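Local coordinates for protein putative adenosine kinase (Schistosoma mansoni, PDB 3VAS) that probably catalyses the ATP-dependent phosphorylation of adenosine to AMP, as an adenosine kinase of the ribokinase-like (pfkB) family, and is caught here with adenosine bound, at residues V227-M230 against I231-N235; I327-I331 against R332-M336. All blocks are in the same frame, centred on the assembly; numbering follows the deposited sequence.

Contact 1. Residues V227-M230 against I231-N235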
loop_
_atom_site.group_PDB
_atom_site.type_symbol
_atom_site.label_atom_id
_atom_site.label_comp_id
_atom_site.label_asym_id
_atom_site.label_seq_id
_atom_site.Cartn_x
_atom_site.Cartn_y
_atom_site.Cartn_z
ATOM N N VAL A 227 -14.227 0.434 -3.577
ATOM C CA VAL A 227 -13.430 -0.777 -3.383
ATOM C C VAL A 227 -13.907 -1.882 -4.324
ATOM O O VAL A 227 -13.103 -2.528 -4.998
ATOM C CB VAL A 227 -13.466 -1.284 -1.918
ATOM C CG1 VAL A 227 -12.791 -2.658 -1.807
ATOM C CG2 VAL A 227 -12.803 -0.274 -0.976
ATOM N N ASP A 228 -15.218 -2.083 -4.386
ATOM C CA ASP A 228 -15.769 -3.138 -5.227
ATOM C C ASP A 228 -15.576 -2.836 -6.703
ATOM O O ASP A 228 -15.380 -3.745 -7.509
ATOM C CB ASP A 228 -17.246 -3.381 -4.916
ATOM C CG ASP A 228 -17.447 -4.201 -3.657
ATOM O OD1 ASP A 228 -16.461 -4.801 -3.171
ATOM O OD2 ASP A 228 -18.591 -4.250 -3.161
ATOM N N GLU A 229 -15.631 -1.560 -7.066
ATOM C CA GLU A 229 -15.396 -1.200 -8.454
ATOM C C GLU A 229 -13.946 -1.492 -8.839
ATOM O O GLU A 229 -13.682 -2.042 -9.909
ATOM C CB GLU A 229 -15.752 0.259 -8.734
ATOM C CG GLU A 229 -15.587 0.625 -10.201
ATOM C CD GLU A 229 -16.277 1.926 -10.579
ATOM O OE1 GLU A 229 -16.242 2.890 -9.783
ATOM O OE2 GLU A 229 -16.857 1.983 -11.683
ATOM N N MET A 230 -13.013 -1.130 -7.961
ATOM C CA MET A 230 -11.598 -1.406 -8.189
ATOM C C MET A 230 -11.313 -2.910 -8.303
ATOM O O MET A 230 -10.583 -3.341 -9.194
ATOM C CB MET A 230 -10.733 -0.775 -7.095
ATOM C CG MET A 230 -10.709 0.750 -7.129
ATOM S SD MET A 230 -10.234 1.405 -8.743
ATOM C CE MET A 230 -8.565 0.809 -8.863
ATOM N N ILE A 231 -11.895 -3.698 -7.403
ATOM C CA ILE A 231 -11.744 -5.147 -7.458
ATOM C C ILE A 231 -12.138 -5.679 -8.838
ATOM O O ILE A 231 -11.491 -6.587 -9.368
ATOM C CB ILE A 231 -12.554 -5.851 -6.343
ATOM C CG1 ILE A 231 -11.955 -5.526 -4.970
ATOM C CG2 ILE A 231 -12.573 -7.353 -6.552
ATOM C CD1 ILE A 231 -12.712 -6.134 -3.808
ATOM N N SER A 232 -13.163 -5.077 -9.443
ATOM C CA SER A 232 -13.661 -5.566 -10.732
ATOM C C SER A 232 -12.686 -5.338 -11.899
ATOM O O SER A 232 -12.893 -5.865 -12.992
ATOM C CB SER A 232 -15.071 -5.022 -11.045
ATOM O OG SER A 232 -15.049 -3.669 -11.475
ATOM N N TYR A 233 -11.621 -4.571 -11.661
ATOM C CA TYR A 233 -10.559 -4.400 -12.657
ATOM C C TYR A 233 -9.241 -5.019 -12.187
ATOM O O TYR A 233 -8.244 -5.001 -12.911
ATOM C CB TYR A 233 -10.326 -2.916 -12.971
ATOM C CG TYR A 233 -11.515 -2.197 -13.578
ATOM C CD1 TYR A 233 -12.465 -1.582 -12.770
ATOM C CD2 TYR A 233 -11.679 -2.126 -14.955
ATOM C CE1 TYR A 233 -13.551 -0.922 -13.317
ATOM C CE2 TYR A 233 -12.762 -1.468 -15.512
ATOM C CZ TYR A 233 -13.697 -0.867 -14.687
ATOM O OH TYR A 233 -14.779 -0.211 -15.229
ATOM N N SER A 234 -9.236 -5.559 -10.971
ATOM C CA SER A 234 -8.000 -6.047 -10.366
ATOM C C SER A 234 -7.747 -7.514 -10.680
ATOM O O SER A 234 -8.640 -8.347 -10.541
ATOM C CB SER A 234 -8.033 -5.846 -8.853
ATOM O OG SER A 234 -8.209 -4.480 -8.527
ATOM N N ASN A 235 -6.527 -7.824 -11.105
ATOM C CA ASN A 235 -6.126 -9.207 -11.321
ATOM C C ASN A 235 -5.634 -9.844 -10.030
ATOM O O ASN A 235 -5.726 -11.058 -9.852
ATOM C CB ASN A 235 -5.039 -9.286 -12.387
ATOM C CG ASN A 235 -5.426 -8.568 -13.656
ATOM O OD1 ASN A 235 -5.155 -7.374 -13.816
ATOM N ND2 ASN A 235 -6.075 -9.286 -14.565
#

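Contact 2. Residues I327-I331 against R332-M336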
loop_
_atom_site.group_PDB
_atom_site.type_symbol
_atom_site.label_atom_id
_atom_site.label_comp_id
_atom_site.label_asym_id
_atom_site.label_seq_id
_atom_site.Cartn_x
_atom_site.Cartn_y
_atom_site.Cartn_z
ATOM N N ILE A 327 4.982 -9.352 -5.734
ATOM C CA ILE A 327 4.889 -8.882 -7.112
ATOM C C ILE A 327 6.217 -8.968 -7.862
ATOM O O ILE A 327 6.255 -9.431 -9.002
ATOM C CB ILE A 327 4.332 -7.449 -7.167
ATOM C CG1 ILE A 327 2.885 -7.434 -6.656
ATOM C CG2 ILE A 327 4.404 -6.890 -8.585
ATOM C CD1 ILE A 327 2.348 -6.043 -6.405
ATOM N N ALA A 328 7.298 -8.538 -7.212
ATOM C CA ALA A 328 8.625 -8.535 -7.825
ATOM C C ALA A 328 9.002 -9.913 -8.347
ATOM O O ALA A 328 9.626 -10.034 -9.402
ATOM C CB ALA A 328 9.681 -8.038 -6.837
ATOM N N ASP A 329 8.621 -10.947 -7.603
ATOM C CA ASP A 329 8.922 -12.320 -8.000
ATOM C C ASP A 329 7.899 -12.848 -8.997
ATOM O O ASP A 329 8.262 -13.465 -9.996
ATOM C CB ASP A 329 9.012 -13.241 -6.779
ATOM C CG ASP A 329 10.447 -13.471 -6.329
ATOM O OD1 ASP A 329 11.274 -12.546 -6.470
ATOM O OD2 ASP A 329 10.756 -14.581 -5.844
ATOM N N TYR A 330 6.625 -12.573 -8.731
ATOM C CA TYR A 330 5.533 -13.084 -9.552
ATOM C C TYR A 330 5.589 -12.580 -10.997
ATOM O O TYR A 330 5.295 -13.328 -11.929
ATOM C CB TYR A 330 4.179 -12.737 -8.918
ATOM C CG TYR A 330 3.015 -13.481 -9.519
ATOM C CD1 TYR A 330 2.768 -14.808 -9.187
ATOM C CD2 TYR A 330 2.154 -12.859 -10.414
ATOM C CE1 TYR A 330 1.701 -15.500 -9.732
ATOM C CE2 TYR A 330 1.081 -13.543 -10.967
ATOM C CZ TYR A 330 0.861 -14.864 -10.621
ATOM O OH TYR A 330 -0.202 -15.553 -11.168
ATOM N N ILE A 331 5.964 -11.316 -11.184
ATOM C CA ILE A 331 6.032 -10.747 -12.531
ATOM C C ILE A 331 7.284 -11.184 -13.288
ATOM O O ILE A 331 7.405 -10.934 -14.487
ATOM C CB ILE A 331 5.963 -9.208 -12.522
ATOM C CG1 ILE A 331 7.223 -8.609 -11.890
ATOM C CG2 ILE A 331 4.689 -8.728 -11.825
ATOM C CD1 ILE A 331 7.246 -7.095 -11.919
ATOM N N ARG A 332 8.214 -11.830 -12.588
ATOM C CA ARG A 332 9.391 -12.398 -13.243
ATOM C C ARG A 332 9.235 -13.900 -13.483
ATOM O O ARG A 332 10.194 -14.590 -13.831
ATOM C CB ARG A 332 10.670 -12.080 -12.461
ATOM C CG ARG A 332 11.044 -10.599 -12.501
ATOM C CD ARG A 332 12.325 -10.317 -11.744
ATOM N NE ARG A 332 12.176 -10.566 -10.313
ATOM C CZ ARG A 332 13.169 -10.471 -9.435
ATOM N NH1 ARG A 332 14.385 -10.134 -9.846
ATOM N NH2 ARG A 332 12.947 -10.714 -8.148
ATOM N N GLY A 333 8.018 -14.397 -13.297
ATOM C CA GLY A 333 7.681 -15.758 -13.681
ATOM C C GLY A 333 7.813 -16.820 -12.605
ATOM O O GLY A 333 7.621 -18.000 -12.881
ATOM N N LYS A 334 8.150 -16.420 -11.384
ATOM C CA LYS A 334 8.257 -17.377 -10.286
ATOM C C LYS A 334 6.862 -17.877 -9.914
ATOM O O LYS A 334 5.918 -17.097 -9.877
ATOM C CB LYS A 334 8.927 -16.730 -9.072
ATOM C CG LYS A 334 10.246 -16.035 -9.375
ATOM C CD LYS A 334 11.290 -17.001 -9.901
ATOM C CE LYS A 334 12.553 -16.255 -10.307
ATOM N NZ LYS A 334 12.959 -15.292 -9.244
ATOM N N PRO A 335 6.722 -19.185 -9.655
ATOM C CA PRO A 335 5.416 -19.750 -9.286
ATOM C C PRO A 335 4.854 -19.186 -7.981
ATOM O O PRO A 335 5.571 -18.528 -7.224
ATOM C CB PRO A 335 5.696 -21.252 -9.142
ATOM C CG PRO A 335 7.186 -21.382 -9.088
ATOM C CD PRO A 335 7.741 -20.227 -9.856
ATOM N N MET A 336 3.574 -19.461 -7.742
ATOM C CA MET A 336 2.826 -18.922 -6.606
ATOM C C MET A 336 3.515 -19.089 -5.253
ATOM O O MET A 336 3.654 -18.124 -4.501
ATOM C CB MET A 336 1.438 -19.570 -6.549
ATOM C CG MET A 336 0.588 -19.116 -5.376
ATOM S SD MET A 336 0.016 -17.426 -5.591
ATOM C CE MET A 336 -0.682 -17.084 -3.978
HETATM O O HOH W 1 4.398 -15.933 -12.224
#

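Contact 1. Residues V227-M230 against I231-N235
With chi1 of 77°, Ser232 holds OG between its own backbone N and carbonyl carbon, turned back onto the helix, where OG donates to Glu229 O at 2.6 Å. Ser234 turns differently, with chi1 -58°, which sets OG beside its backbone N, from where Ser234 OG donates to Met230 O at 2.7 Å. That carbonyl is gripped twice: Tyr233 N donates to Met230 O at 2.9 Å, and the hydroxyl and the amide arrive from opposite faces of its plane, each well out of it. The Tyr233 ring turns its edge to Glu229 O, with CD1 3.1 Å from that oxygen, and runs alongside the Glu229 chain, whose carboxylate is tilted 43° from the ring. Deeper in, Ile231 N still donates to Val227 O in a nearly straight, normal helical bond, and Ser232 N to Asp228 O at 3.2 Å, while Ile231 CD1 reaches Val227 CG1 at 4.0 Å. The acid ends are held elsewhere: Glu229 by Tyr193, Asp228 by Tyr247 and His251. A type I turn from Ile231 to Ser234 then leads toward strand 236-240. Glu229 O and Met230 O, near the end of helix 224-231, are thus met by two serine hydroxyls and a turn amide, consistent with an end whose carbonyls depend on the protein's own donors.

Contact 2. Residues I327-I331 against R332-M336
Gly333 takes a left-handed backbone conformation, phi 93°, and with it the chain reverses at the end of helix 318-330. Two bonds record the reversal: Gly333 N donates to Tyr330 O at 3.2 Å, and Lys334 N reaches further back to Asp329 O at 3.3 Å. Asp329 O also accepts from Arg332 N, which comes from the opposite face of the carbonyl plane to Lys334 N, so one oxygen takes two backbone amides. The Arg332 side chain doubles back along the helix. Its CG lies beside its backbone N and the chain bends at chi3 (-66°), bringing Arg332 NE into a hydrogen bond with Ala328 O at 2.8 Å and Arg332 NH2 to Asp329 OD1 at 3.0 Å, the latter a salt bridge. Both acceptors sit near the guanidinium edge, though somewhat tilted from its plane, and the Asp329 carboxylate is turned 59° against it. Asp329 OD2 faces the lysine: Lys334 CG packs 3.9 Å from Asp329 OD2, and Lys334 NZ stops at 4.1 Å from it, beyond a salt bridge but near enough that its charge would probably favour the ionised form of the carboxylate. A water donates to both Tyr330 O and Lys334 O, and lies over one face of the Tyr330 ring, offset toward the rim. Beyond the lysine, Pro335 occupies the N-cap position of helix 336-351, whose Thr338, Ser339 and Ala342 touch Asp329. The pattern is a Schellman motif, with Gly333 as the C-prime residue, joining two consecutive helices of the ribokinase-like kinase.

Both contacts are helix C-termini, yet they belong to different helices and finish differently. Contact 1, the more buried, has half of its touching residues buried and passes from helix 224-231 toward strand 236-240; contact 2 lies at the surface and leads from helix 318-330 to helix 336-351. Neutral serine hydroxyls donate to late carbonyls of the first, whereas a glycine reversal, an ion pair and a bridging water serve the second. Contact 1 packs against helices 189-205 and 241-250 and strand 209-213; contact 2 meets helices 83-95 and 336-351 and strand 181-185, which pairs with 209-213. Their centres are 21 Å apart and nearest atoms about 7 Å, without touching.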